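Local coordinates for protein glycoside hydrolase YxiA (Bacillus licheniformis, PDB 3LV4) that probably hydrolyses O-glycosyl bonds of L-arabinan, as a calcium-binding family 43 glycoside hydrolase related to endo-1,5-alpha-L-arabinosidases, at residues Asn22-Val27 and Lys36-Met41; Lys273-Phe278 and Ala437-Ser442; Ser303-His308 and His323-Asn328; Val335-Tyr340 and Leu414-Ala419. One frame throughout, in Å; residues are numbered along the deposited sequence.

Interaction 1 of 4, residues Asn22-Val27 and Lys36-Met41. With ACT (acetate ion), chain F.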
# COMPACT_ATOMS: atom_id res chain seq x y z
N ASN A 22 6.02 9.26 -19.66
CA ASN A 22 6.41 8.89 -21.01
C ASN A 22 5.77 7.56 -21.45
O ASN A 22 6.33 6.85 -22.28
CB ASN A 22 7.94 8.76 -21.10
CG ASN A 22 8.66 9.94 -20.47
OD1 ASN A 22 8.44 11.09 -20.85
ND2 ASN A 22 9.54 9.66 -19.50
N GLY A 23 4.62 7.24 -20.87
CA GLY A 23 3.93 5.99 -21.18
C GLY A 23 4.53 4.74 -20.54
O GLY A 23 4.16 3.61 -20.89
N THR A 24 5.44 4.93 -19.59
CA THR A 24 6.11 3.83 -18.92
C THR A 24 5.86 3.92 -17.42
O THR A 24 5.89 5.01 -16.86
CB THR A 24 7.63 3.87 -19.18
OG1 THR A 24 7.88 3.68 -20.58
CG2 THR A 24 8.35 2.79 -18.38
N TYR A 25 5.60 2.78 -16.78
CA TYR A 25 5.40 2.76 -15.33
C TYR A 25 6.74 2.52 -14.65
O TYR A 25 7.51 1.65 -15.06
CB TYR A 25 4.45 1.63 -14.93
CG TYR A 25 3.05 1.78 -15.46
CD1 TYR A 25 2.12 2.58 -14.80
CD2 TYR A 25 2.64 1.11 -16.61
CE1 TYR A 25 0.83 2.72 -15.29
CE2 TYR A 25 1.36 1.24 -17.10
CZ TYR A 25 0.46 2.05 -16.43
OH TYR A 25 -0.82 2.18 -16.91
N TYR A 26 7.02 3.31 -13.62
CA TYR A 26 8.20 3.13 -12.79
C TYR A 26 7.80 2.84 -11.36
O TYR A 26 6.79 3.35 -10.88
CB TYR A 26 9.05 4.40 -12.82
CG TYR A 26 9.72 4.64 -14.15
CD1 TYR A 26 9.06 5.31 -15.17
CD2 TYR A 26 11.02 4.19 -14.38
CE1 TYR A 26 9.67 5.52 -16.40
CE2 TYR A 26 11.64 4.39 -15.60
CZ TYR A 26 10.97 5.05 -16.60
OH TYR A 26 11.59 5.25 -17.82
N VAL A 27 8.58 2.00 -10.68
CA VAL A 27 8.49 1.90 -9.23
C VAL A 27 9.82 2.28 -8.60
O VAL A 27 10.89 1.84 -9.06
CB VAL A 27 8.02 0.51 -8.73
CG1 VAL A 27 6.52 0.33 -8.98
CG2 VAL A 27 8.85 -0.62 -9.35
N LYS A 36 10.93 -0.77 -14.17
CA LYS A 36 9.97 -0.16 -15.08
C LYS A 36 9.27 -1.21 -15.92
O LYS A 36 9.78 -2.32 -16.10
CB LYS A 36 10.66 0.87 -15.98
CG LYS A 36 11.75 0.29 -16.86
CD LYS A 36 12.25 1.32 -17.87
CE LYS A 36 13.55 0.87 -18.52
NZ LYS A 36 14.09 1.93 -19.45
N SER A 37 8.10 -0.85 -16.44
CA SER A 37 7.35 -1.74 -17.33
C SER A 37 6.36 -0.91 -18.11
O SER A 37 6.01 0.19 -17.68
CB SER A 37 6.59 -2.81 -16.54
OG SER A 37 5.54 -2.23 -15.79
N THR A 38 5.90 -1.42 -19.24
CA THR A 38 4.83 -0.75 -19.96
C THR A 38 3.48 -1.42 -19.72
O THR A 38 2.44 -0.87 -20.08
CB THR A 38 5.08 -0.70 -21.47
OG1 THR A 38 5.32 -2.02 -21.95
CG2 THR A 38 6.27 0.20 -21.79
N ASP A 39 3.49 -2.62 -19.12
CA ASP A 39 2.25 -3.39 -19.00
C ASP A 39 1.89 -3.79 -17.57
O ASP A 39 0.88 -4.45 -17.36
CB ASP A 39 2.30 -4.63 -19.89
CG ASP A 39 3.42 -5.59 -19.53
OD1 ASP A 39 4.13 -5.33 -18.53
OD2 ASP A 39 3.60 -6.59 -20.24
N LEU A 40 2.71 -3.39 -16.60
CA LEU A 40 2.52 -3.76 -15.19
C LEU A 40 2.68 -5.26 -14.94
O LEU A 40 2.32 -5.77 -13.88
CB LEU A 40 1.15 -3.29 -14.67
CG LEU A 40 0.94 -1.77 -14.60
CD1 LEU A 40 -0.48 -1.43 -14.15
CD2 LEU A 40 1.97 -1.09 -13.70
N MSE A 41 3.23 -5.98 -15.92
CA MSE A 41 3.42 -7.42 -15.81
C MSE A 41 4.86 -7.82 -16.06
O MSE A 41 5.41 -8.69 -15.39
CB MSE A 41 2.51 -8.16 -16.79
CG MSE A 41 1.05 -7.86 -16.60
SE MSE A 41 0.03 -8.45 -18.15
CE MSE A 41 0.39 -10.37 -18.01
C ACT F . -1.67 -0.70 -18.80
O ACT F . -1.70 0.55 -18.80
OXT ACT F . -1.73 -1.26 -17.68
CH3 ACT F . -1.55 -1.48 -20.07
O HOH W 1 2.02 1.66 -20.85
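Tyr25 and Ser37 form an antiparallel hydrogen-bonded pair: Tyr25 N gives its hydrogen to Ser37 O at 2.8 Å, and Ser37 N returns one to Tyr25 O at 2.9 Å. Next to them Tyr26 and Lys36 make a non-hydrogen-bonded pair, and their side chains run side by side on the face they share. Lys36 CB sits over one face of the Tyr26 ring, 4.0 Å from its centroid, a CH-pi contact. The Lys36 chain, extended beyond CG, carries NZ on to Glu114, whose carboxylate also receives the Tyr26 hydroxyl.

On the face bearing Tyr25 and Ser37, Leu40 crosses the Tyr25 ring at about a right angle and sets CD2 over it, 3.8 Å from the centroid and 20° off the normal. Thr38 O lies in the ring plane at its edge. Tyr25 OH donates to an acetate oxygen at 2.6 Å, the ion probably coming from the crystallisation liquor. Beyond the paired strands, Leu40 N bonds to Ser37 OG at 3.2 Å, an ST motif consistent with the turn that brings Leu40 to the ring. One water joins Gly23 O to Thr38 O.

The contact belongs to the beta hairpin of strands 24-29 and 33-37, flanked by strands 17-21 and 44-47 in a four-stranded antiparallel blade of the five-bladed beta-propeller characteristic of family 43; Tyr25 also meets Phe295 edge-to-face.

Interaction 2 of 4, residues Lys273-Phe278 and Ala437-Ser442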
# COMPACT_ATOMS: atom_id res chain seq x y z
N LYS A 273 -9.01 -3.85 6.51
CA LYS A 273 -7.88 -4.70 6.13
C LYS A 273 -8.16 -5.37 4.80
O LYS A 273 -9.13 -6.11 4.66
CB LYS A 273 -7.61 -5.76 7.21
CG LYS A 273 -6.57 -6.79 6.84
CD LYS A 273 -6.38 -7.81 7.97
CE LYS A 273 -5.36 -8.89 7.63
NZ LYS A 273 -5.35 -9.98 8.67
N LEU A 274 -7.30 -5.12 3.82
CA LEU A 274 -7.56 -5.57 2.44
C LEU A 274 -6.97 -6.92 2.12
O LEU A 274 -7.46 -7.63 1.24
CB LEU A 274 -7.04 -4.55 1.44
CG LEU A 274 -7.73 -3.19 1.50
CD1 LEU A 274 -7.11 -2.23 0.48
CD2 LEU A 274 -9.23 -3.37 1.27
N MSE A 275 -5.89 -7.28 2.82
CA MSE A 275 -5.13 -8.47 2.45
C MSE A 275 -4.10 -8.81 3.53
O MSE A 275 -3.36 -7.93 3.99
CB MSE A 275 -4.41 -8.23 1.11
CG MSE A 275 -3.51 -9.37 0.65
SE MSE A 275 -2.61 -8.93 -1.07
CE MSE A 275 -2.15 -7.07 -0.72
N GLY A 276 -4.08 -10.08 3.95
CA GLY A 276 -3.03 -10.60 4.81
C GLY A 276 -2.33 -11.79 4.16
O GLY A 276 -2.39 -11.96 2.94
N ASN A 277 -1.68 -12.63 4.97
CA ASN A 277 -0.96 -13.80 4.47
C ASN A 277 -1.95 -14.89 4.06
O ASN A 277 -2.90 -15.17 4.80
CB ASN A 277 -0.05 -14.38 5.55
CG ASN A 277 0.99 -13.40 6.07
OD1 ASN A 277 1.12 -12.28 5.59
ND2 ASN A 277 1.76 -13.86 7.06
N PHE A 278 -1.73 -15.52 2.92
CA PHE A 278 -2.70 -16.50 2.43
C PHE A 278 -2.07 -17.45 1.43
O PHE A 278 -1.01 -17.16 0.87
CB PHE A 278 -3.85 -15.79 1.72
CG PHE A 278 -3.46 -15.21 0.40
CD1 PHE A 278 -3.56 -15.96 -0.76
CD2 PHE A 278 -2.95 -13.91 0.32
CE1 PHE A 278 -3.17 -15.43 -1.98
CE2 PHE A 278 -2.57 -13.38 -0.91
CZ PHE A 278 -2.68 -14.14 -2.05
N ALA A 437 -11.83 -8.75 4.79
CA ALA A 437 -11.96 -9.11 3.38
C ALA A 437 -12.13 -10.60 3.17
O ALA A 437 -11.49 -11.41 3.84
CB ALA A 437 -10.73 -8.65 2.61
N VAL A 438 -12.98 -10.97 2.22
CA VAL A 438 -13.06 -12.35 1.76
C VAL A 438 -12.74 -12.41 0.27
O VAL A 438 -13.16 -11.54 -0.50
CB VAL A 438 -14.44 -13.00 2.06
CG1 VAL A 438 -14.68 -13.03 3.57
CG2 VAL A 438 -15.56 -12.24 1.35
N TRP A 439 -11.98 -13.43 -0.14
CA TRP A 439 -11.65 -13.64 -1.54
C TRP A 439 -12.12 -15.02 -1.94
O TRP A 439 -11.96 -15.98 -1.19
CB TRP A 439 -10.14 -13.65 -1.75
CG TRP A 439 -9.44 -12.34 -1.67
CD1 TRP A 439 -9.99 -11.10 -1.45
CD2 TRP A 439 -8.04 -12.13 -1.85
NE1 TRP A 439 -9.00 -10.14 -1.47
CE2 TRP A 439 -7.80 -10.75 -1.71
CE3 TRP A 439 -6.96 -12.99 -2.10
CZ2 TRP A 439 -6.52 -10.20 -1.83
CZ3 TRP A 439 -5.69 -12.44 -2.20
CH2 TRP A 439 -5.49 -11.06 -2.07
N GLY A 440 -12.65 -15.13 -3.15
CA GLY A 440 -13.00 -16.43 -3.70
C GLY A 440 -12.31 -16.62 -5.03
O GLY A 440 -12.20 -15.66 -5.82
N SER A 441 -11.85 -17.83 -5.29
CA SER A 441 -11.28 -18.18 -6.60
C SER A 441 -11.85 -19.53 -6.99
O SER A 441 -11.74 -20.50 -6.24
CB SER A 441 -9.75 -18.21 -6.54
OG SER A 441 -9.18 -18.32 -7.83
N SER A 442 -12.45 -19.60 -8.17
CA SER A 442 -13.28 -20.76 -8.53
C SER A 442 -12.46 -22.01 -8.79
O SER A 442 -11.32 -21.94 -9.28
CB SER A 442 -14.14 -20.46 -9.76
OG SER A 442 -13.33 -20.29 -10.91
O HOH W 2 -9.30 -8.64 5.70
O HOH W 3 -9.35 -7.13 -0.71
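Strand 273-275 and strand 437-442 run roughly parallel, their axes 27° apart and 7.2 Å at closest approach, and no direct hydrogen bond joins them. Two waters bridge the gap: one backbone to backbone, between Lys273 O and Ala437 N, 2.7 Å from each, the other from Leu274 O to the indole N-H of Trp439, lying in the indole plane at its edge. The methyl of Ala437 fills in beside the first bridge, with CB 3.6 Å from Lys273 O.

Trp439 carries most of the side-chain contact. Its indole meets the Phe278 ring in a T-shaped pair, planes at 72° and centroids of the six-membered rings 4.9 Å apart, with the tryptophan as the edge and CZ3 as the atom that presses on the phenylalanine face. Segment 273-278 falls in the family 43 catalytic region and segment 437-442 in the lipocalin-like C-terminal region, which this buried, largely apolar seam joins.

Met275, a selenomethionine in the crystal, makes a Met-aromatic contact with the same indole: SE lies 3.7 Å from CH2, at the ring edge. CG stands anti to the backbone N (chi1 176°), which sends the chain past CZ2 and CH2 before it bends at chi3. Edge-to-face rings also join Trp439 to His362 and Phe278 to Tyr286, while Lys273 NZ forms a salt bridge with Asp365 and a hydrogen bond to His362 O.

Interaction 3 of 4, residues Ser303-His308 and His323-Asn328; sequences SYLIFH and HQLLMN
Leu305 and His323 hold the tight part of this contact, an antiparallel hydrogen-bonded pair: Leu305 N reaches His323 O at 2.7 Å with the N-H nearly straight (175°), and His323 N returns to Leu305 O at 2.9 Å. Leu325 fits against the same face, its CG 3.9 Å from Leu305 CB and its CD1 against the carbonyl of Tyr304. Phe307 brings the edge of its ring to His323, with CZ 3.5 Å from CD2 and the planes 51° apart. The imidazole is fixed at both nitrogens, ND1 by Ala336 O and NE2 by Tyr286 OH.

Toward Ser303 the pairing slackens. Leu325 N still bonds to Ser303 O at 2.9 Å, but from 51° above the carbonyl plane, and a water replaces the second bond, accepting from Ser303 N and donating to Leu325 O.

At the other end, His308 stacks on His14 and bonds weakly to Asp15, the predicted proton acceptor, so this strand probably reaches the catalytic centre.

The hairpin of strands 303-310 and 319-327 forms the middle of another antiparallel propeller blade, between strand 285-296 and strand 333-335, whose Val335 packs on Leu305 and Leu325.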
# COMPACT_ATOMS: atom_id res chain seq x y z
N SER A 303 -8.03 0.89 -11.63
CA SER A 303 -7.11 1.20 -10.54
C SER A 303 -6.25 -0.03 -10.22
O SER A 303 -6.66 -1.18 -10.46
CB SER A 303 -7.88 1.62 -9.27
OG SER A 303 -8.56 2.85 -9.44
N TYR A 304 -5.07 0.21 -9.66
CA TYR A 304 -4.11 -0.85 -9.38
C TYR A 304 -3.44 -0.65 -8.03
O TYR A 304 -3.11 0.47 -7.65
CB TYR A 304 -3.02 -0.88 -10.44
CG TYR A 304 -3.52 -1.04 -11.85
CD1 TYR A 304 -3.73 -2.31 -12.39
CD2 TYR A 304 -3.78 0.06 -12.65
CE1 TYR A 304 -4.17 -2.46 -13.68
CE2 TYR A 304 -4.23 -0.08 -13.95
CZ TYR A 304 -4.42 -1.35 -14.46
OH TYR A 304 -4.86 -1.51 -15.76
N LEU A 305 -3.24 -1.76 -7.33
CA LEU A 305 -2.50 -1.78 -6.08
C LEU A 305 -1.12 -2.34 -6.41
O LEU A 305 -1.02 -3.43 -6.98
CB LEU A 305 -3.21 -2.69 -5.08
CG LEU A 305 -2.69 -2.68 -3.65
CD1 LEU A 305 -3.10 -1.39 -2.93
CD2 LEU A 305 -3.22 -3.88 -2.88
N ILE A 306 -0.07 -1.60 -6.07
CA ILE A 306 1.30 -2.03 -6.32
C ILE A 306 2.00 -2.18 -4.98
O ILE A 306 1.98 -1.26 -4.16
CB ILE A 306 2.07 -1.02 -7.18
CG1 ILE A 306 1.37 -0.81 -8.53
CG2 ILE A 306 3.54 -1.46 -7.38
CD1 ILE A 306 0.40 0.36 -8.53
N PHE A 307 2.61 -3.34 -4.74
CA PHE A 307 3.17 -3.63 -3.42
C PHE A 307 4.30 -4.65 -3.54
O PHE A 307 4.51 -5.23 -4.61
CB PHE A 307 2.07 -4.14 -2.47
CG PHE A 307 1.31 -5.34 -2.99
CD1 PHE A 307 0.31 -5.19 -3.95
CD2 PHE A 307 1.60 -6.62 -2.52
CE1 PHE A 307 -0.39 -6.30 -4.43
CE2 PHE A 307 0.90 -7.73 -2.98
CZ PHE A 307 -0.09 -7.57 -3.94
N HIS A 308 5.04 -4.85 -2.46
CA HIS A 308 5.98 -5.97 -2.46
C HIS A 308 5.39 -7.07 -1.60
O HIS A 308 4.47 -6.83 -0.81
CB HIS A 308 7.37 -5.58 -1.96
CG HIS A 308 7.41 -5.21 -0.51
ND1 HIS A 308 7.24 -6.13 0.51
CD2 HIS A 308 7.60 -4.02 0.09
CE1 HIS A 308 7.33 -5.52 1.67
NE2 HIS A 308 7.54 -4.23 1.45
N HIS A 323 -1.96 -5.88 -8.26
CA HIS A 323 -3.34 -6.39 -8.33
C HIS A 323 -4.31 -5.29 -8.68
O HIS A 323 -4.22 -4.18 -8.15
CB HIS A 323 -3.79 -7.01 -6.99
CG HIS A 323 -3.12 -8.32 -6.66
ND1 HIS A 323 -3.82 -9.41 -6.20
CD2 HIS A 323 -1.82 -8.69 -6.73
CE1 HIS A 323 -2.97 -10.41 -5.99
NE2 HIS A 323 -1.76 -10.00 -6.30
N GLN A 324 -5.25 -5.59 -9.57
CA GLN A 324 -6.30 -4.65 -9.89
C GLN A 324 -7.16 -4.36 -8.66
O GLN A 324 -7.45 -5.26 -7.87
CB GLN A 324 -7.16 -5.19 -11.04
CG GLN A 324 -8.18 -4.21 -11.54
CD GLN A 324 -8.71 -4.55 -12.92
OE1 GLN A 324 -8.42 -5.61 -13.49
NE2 GLN A 324 -9.50 -3.65 -13.46
N LEU A 325 -7.53 -3.09 -8.49
CA LEU A 325 -8.47 -2.69 -7.45
C LEU A 325 -9.85 -2.47 -8.05
O LEU A 325 -9.99 -1.78 -9.07
CB LEU A 325 -8.01 -1.38 -6.78
CG LEU A 325 -6.80 -1.44 -5.86
CD1 LEU A 325 -6.24 -0.03 -5.61
CD2 LEU A 325 -7.16 -2.13 -4.54
N LEU A 326 -10.86 -3.06 -7.42
CA LEU A 326 -12.24 -2.92 -7.86
C LEU A 326 -12.96 -2.07 -6.82
O LEU A 326 -12.43 -1.85 -5.73
CB LEU A 326 -12.89 -4.30 -7.99
CG LEU A 326 -12.03 -5.32 -8.76
CD1 LEU A 326 -12.62 -6.72 -8.72
CD2 LEU A 326 -11.81 -4.86 -10.21
N MSE A 327 -14.14 -1.57 -7.15
CA MSE A 327 -14.87 -0.70 -6.22
C MSE A 327 -16.23 -1.30 -5.89
O MSE A 327 -17.05 -1.53 -6.78
CB MSE A 327 -15.04 0.69 -6.83
CG MSE A 327 -15.54 1.74 -5.85
SE MSE A 327 -14.22 2.17 -4.45
CE MSE A 327 -13.03 3.38 -5.45
N ASN A 328 -16.47 -1.55 -4.60
CA ASN A 328 -17.73 -2.17 -4.20
C ASN A 328 -18.84 -1.13 -4.12
O ASN A 328 -18.58 0.07 -4.27
CB ASN A 328 -17.59 -3.02 -2.93
CG ASN A 328 -17.58 -2.20 -1.64
OD1 ASN A 328 -17.77 -0.98 -1.63
ND2 ASN A 328 -17.38 -2.91 -0.52
O HOH W 4 -9.91 -1.47 -11.79

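Interaction 4 of 4, residues Val335-Tyr340 and Leu414-Ala419; sequences VAPHRY and LRQWDA
Gln416 and His338 bury the most surface in this contact, and the glutamine amide does the joining. Its OE1 accepts the backbone N-H of His338 at 2.8 Å, the donor tilted 25° from the carbonyl plane, while its NE2 donates to His338 O at 2.9 Å from above that carbonyl's plane. One side chain thus grips both backbone polar groups of a single residue in a segment without regular helix or strand, much as a neighbouring strand would. The chain reaches so far because it is extended beyond CG, and apolar atoms also crowd the amide: Pro337 CD lies 3.3 Å from OE1, and Ala336 CB is 3.5 Å from NE2. The same Ala336 methyl touches Leu414 CD2 at 3.8 Å.

The His338 side chain leans on the strand beyond Gln416. Its CB meets Trp417 O at 3.5 Å, and Asp418 CB lies over one face of the imidazole, toward the rim. Asp418 OD1 comes within 4.0 Å of His338 ND1, too far for a bond, though a carboxylate so near might favour a protonated ring. At the far nitrogen, NE2 has Ser441 OG as its hydrogen-bond partner.

Past the glutamine, two waters continue the link through Arg339 O, one to Trp417 N and the other to Trp417 O.

Both segments lie in the C-terminal lipocalin-like region, where the amide ties a loop to strand 407-418. Segment 335-340 leads out of strand 333-335 toward helix 350-353, and it lies against the end of strand 407-418, with Thr427 of the adjacent strand 423-432 touching Pro337, His338 and Gln416.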
# COMPACT_ATOMS: atom_id res chain seq x y z
N VAL A 335 -9.49 -5.75 -3.36
CA VAL A 335 -8.36 -6.23 -4.14
C VAL A 335 -8.74 -7.52 -4.89
O VAL A 335 -9.22 -8.47 -4.28
CB VAL A 335 -7.13 -6.50 -3.23
CG1 VAL A 335 -5.89 -6.87 -4.05
CG2 VAL A 335 -6.86 -5.29 -2.36
N ALA A 336 -8.53 -7.54 -6.20
CA ALA A 336 -8.71 -8.77 -6.97
C ALA A 336 -7.77 -9.83 -6.40
O ALA A 336 -6.63 -9.52 -6.07
CB ALA A 336 -8.41 -8.52 -8.44
N PRO A 337 -8.24 -11.07 -6.25
CA PRO A 337 -7.40 -12.08 -5.57
C PRO A 337 -6.11 -12.45 -6.31
O PRO A 337 -5.14 -12.83 -5.65
CB PRO A 337 -8.33 -13.30 -5.46
CG PRO A 337 -9.74 -12.71 -5.52
CD PRO A 337 -9.62 -11.56 -6.49
N HIS A 338 -6.09 -12.36 -7.63
CA HIS A 338 -4.89 -12.71 -8.40
C HIS A 338 -4.19 -11.50 -9.03
O HIS A 338 -4.83 -10.49 -9.30
CB HIS A 338 -5.23 -13.73 -9.49
CG HIS A 338 -5.80 -14.99 -8.95
ND1 HIS A 338 -5.07 -15.86 -8.16
CD2 HIS A 338 -7.04 -15.53 -9.04
CE1 HIS A 338 -5.83 -16.88 -7.81
NE2 HIS A 338 -7.03 -16.70 -8.33
N ARG A 339 -2.89 -11.64 -9.28
CA ARG A 339 -2.11 -10.55 -9.85
C ARG A 339 -2.65 -10.15 -11.23
O ARG A 339 -3.26 -10.96 -11.93
CB ARG A 339 -0.62 -10.92 -9.93
CG ARG A 339 -0.31 -11.98 -10.98
CD ARG A 339 1.07 -12.59 -10.81
NE ARG A 339 2.14 -11.60 -10.85
CZ ARG A 339 3.43 -11.92 -10.94
NH1 ARG A 339 3.79 -13.20 -11.00
NH2 ARG A 339 4.36 -10.98 -10.98
N TYR A 340 -2.41 -8.90 -11.60
CA TYR A 340 -2.92 -8.34 -12.85
C TYR A 340 -2.35 -9.01 -14.09
O TYR A 340 -1.13 -9.12 -14.23
CB TYR A 340 -2.64 -6.84 -12.90
CG TYR A 340 -3.16 -6.17 -14.15
CD1 TYR A 340 -4.52 -6.15 -14.42
CD2 TYR A 340 -2.30 -5.55 -15.05
CE1 TYR A 340 -5.02 -5.54 -15.56
CE2 TYR A 340 -2.79 -4.94 -16.18
CZ TYR A 340 -4.15 -4.93 -16.43
OH TYR A 340 -4.64 -4.33 -17.57
N LEU A 414 -14.80 -10.97 -10.79
CA LEU A 414 -13.84 -10.67 -11.85
C LEU A 414 -13.22 -11.95 -12.38
O LEU A 414 -12.70 -12.76 -11.60
CB LEU A 414 -12.73 -9.76 -11.31
CG LEU A 414 -11.66 -9.33 -12.32
CD1 LEU A 414 -12.29 -8.46 -13.44
CD2 LEU A 414 -10.50 -8.61 -11.62
N ARG A 415 -13.26 -12.15 -13.70
CA ARG A 415 -12.53 -13.27 -14.29
C ARG A 415 -11.05 -12.94 -14.33
O ARG A 415 -10.65 -11.87 -14.78
CB ARG A 415 -13.03 -13.57 -15.71
CG ARG A 415 -14.44 -14.07 -15.78
CD ARG A 415 -14.78 -14.47 -17.22
NE ARG A 415 -16.15 -14.95 -17.37
CZ ARG A 415 -17.22 -14.16 -17.42
NH1 ARG A 415 -17.08 -12.84 -17.32
NH2 ARG A 415 -18.43 -14.69 -17.56
N GLN A 416 -10.22 -13.88 -13.88
CA GLN A 416 -8.80 -13.65 -13.76
C GLN A 416 -7.99 -14.83 -14.24
O GLN A 416 -8.51 -15.94 -14.40
CB GLN A 416 -8.44 -13.41 -12.30
CG GLN A 416 -8.99 -12.14 -11.72
CD GLN A 416 -8.13 -11.66 -10.57
OE1 GLN A 416 -8.25 -12.15 -9.45
NE2 GLN A 416 -7.24 -10.72 -10.85
N TRP A 417 -6.70 -14.59 -14.46
CA TRP A 417 -5.74 -15.64 -14.71
C TRP A 417 -5.18 -16.16 -13.39
O TRP A 417 -4.69 -15.39 -12.56
CB TRP A 417 -4.60 -15.07 -15.56
CG TRP A 417 -3.50 -16.03 -15.87
CD1 TRP A 417 -2.25 -16.05 -15.31
CD2 TRP A 417 -3.54 -17.10 -16.81
NE1 TRP A 417 -1.51 -17.08 -15.86
CE2 TRP A 417 -2.28 -17.73 -16.78
CE3 TRP A 417 -4.53 -17.59 -17.68
CZ2 TRP A 417 -1.98 -18.82 -17.59
CZ3 TRP A 417 -4.22 -18.67 -18.48
CH2 TRP A 417 -2.96 -19.27 -18.43
N ASP A 418 -5.24 -17.47 -13.19
CA ASP A 418 -4.61 -18.09 -12.03
C ASP A 418 -3.27 -18.65 -12.48
O ASP A 418 -3.22 -19.58 -13.28
CB ASP A 418 -5.47 -19.21 -11.45
CG ASP A 418 -4.75 -20.02 -10.39
OD1 ASP A 418 -3.93 -19.44 -9.64
OD2 ASP A 418 -5.00 -21.24 -10.29
N ALA A 419 -2.19 -18.08 -11.95
CA ALA A 419 -0.85 -18.41 -12.42
C ALA A 419 -0.26 -19.68 -11.80
O ALA A 419 0.92 -19.95 -11.96
CB ALA A 419 0.09 -17.23 -12.19
O HOH W 5 -5.55 -11.96 -13.55
O HOH W 6 -2.55 -13.79 -12.69

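Interactions 1 and 3 are hairpin pairings within separate four-stranded antiparallel sheets of the family 43 region, held by backbone bonds; the first is partly exposed, the second buried. They meet where Leu40 packs on Tyr304 and Val27 on Ile306. Interactions 2 and 4 instead link parts distant in sequence: interaction 2 is buried, aromatic and water-bridged, whereas the partly buried interaction 4 relies on a side-chain amide gripping a loop backbone. These two touch where Trp439 packs on Pro337. Interactions 3 and 4 meet through backbone pairing of Gln324 with Ala336 and the edge-to-face approach of Tyr304 and Tyr340, and Met275 of interaction 2 packs on Phe307 and Leu305 of interaction 3.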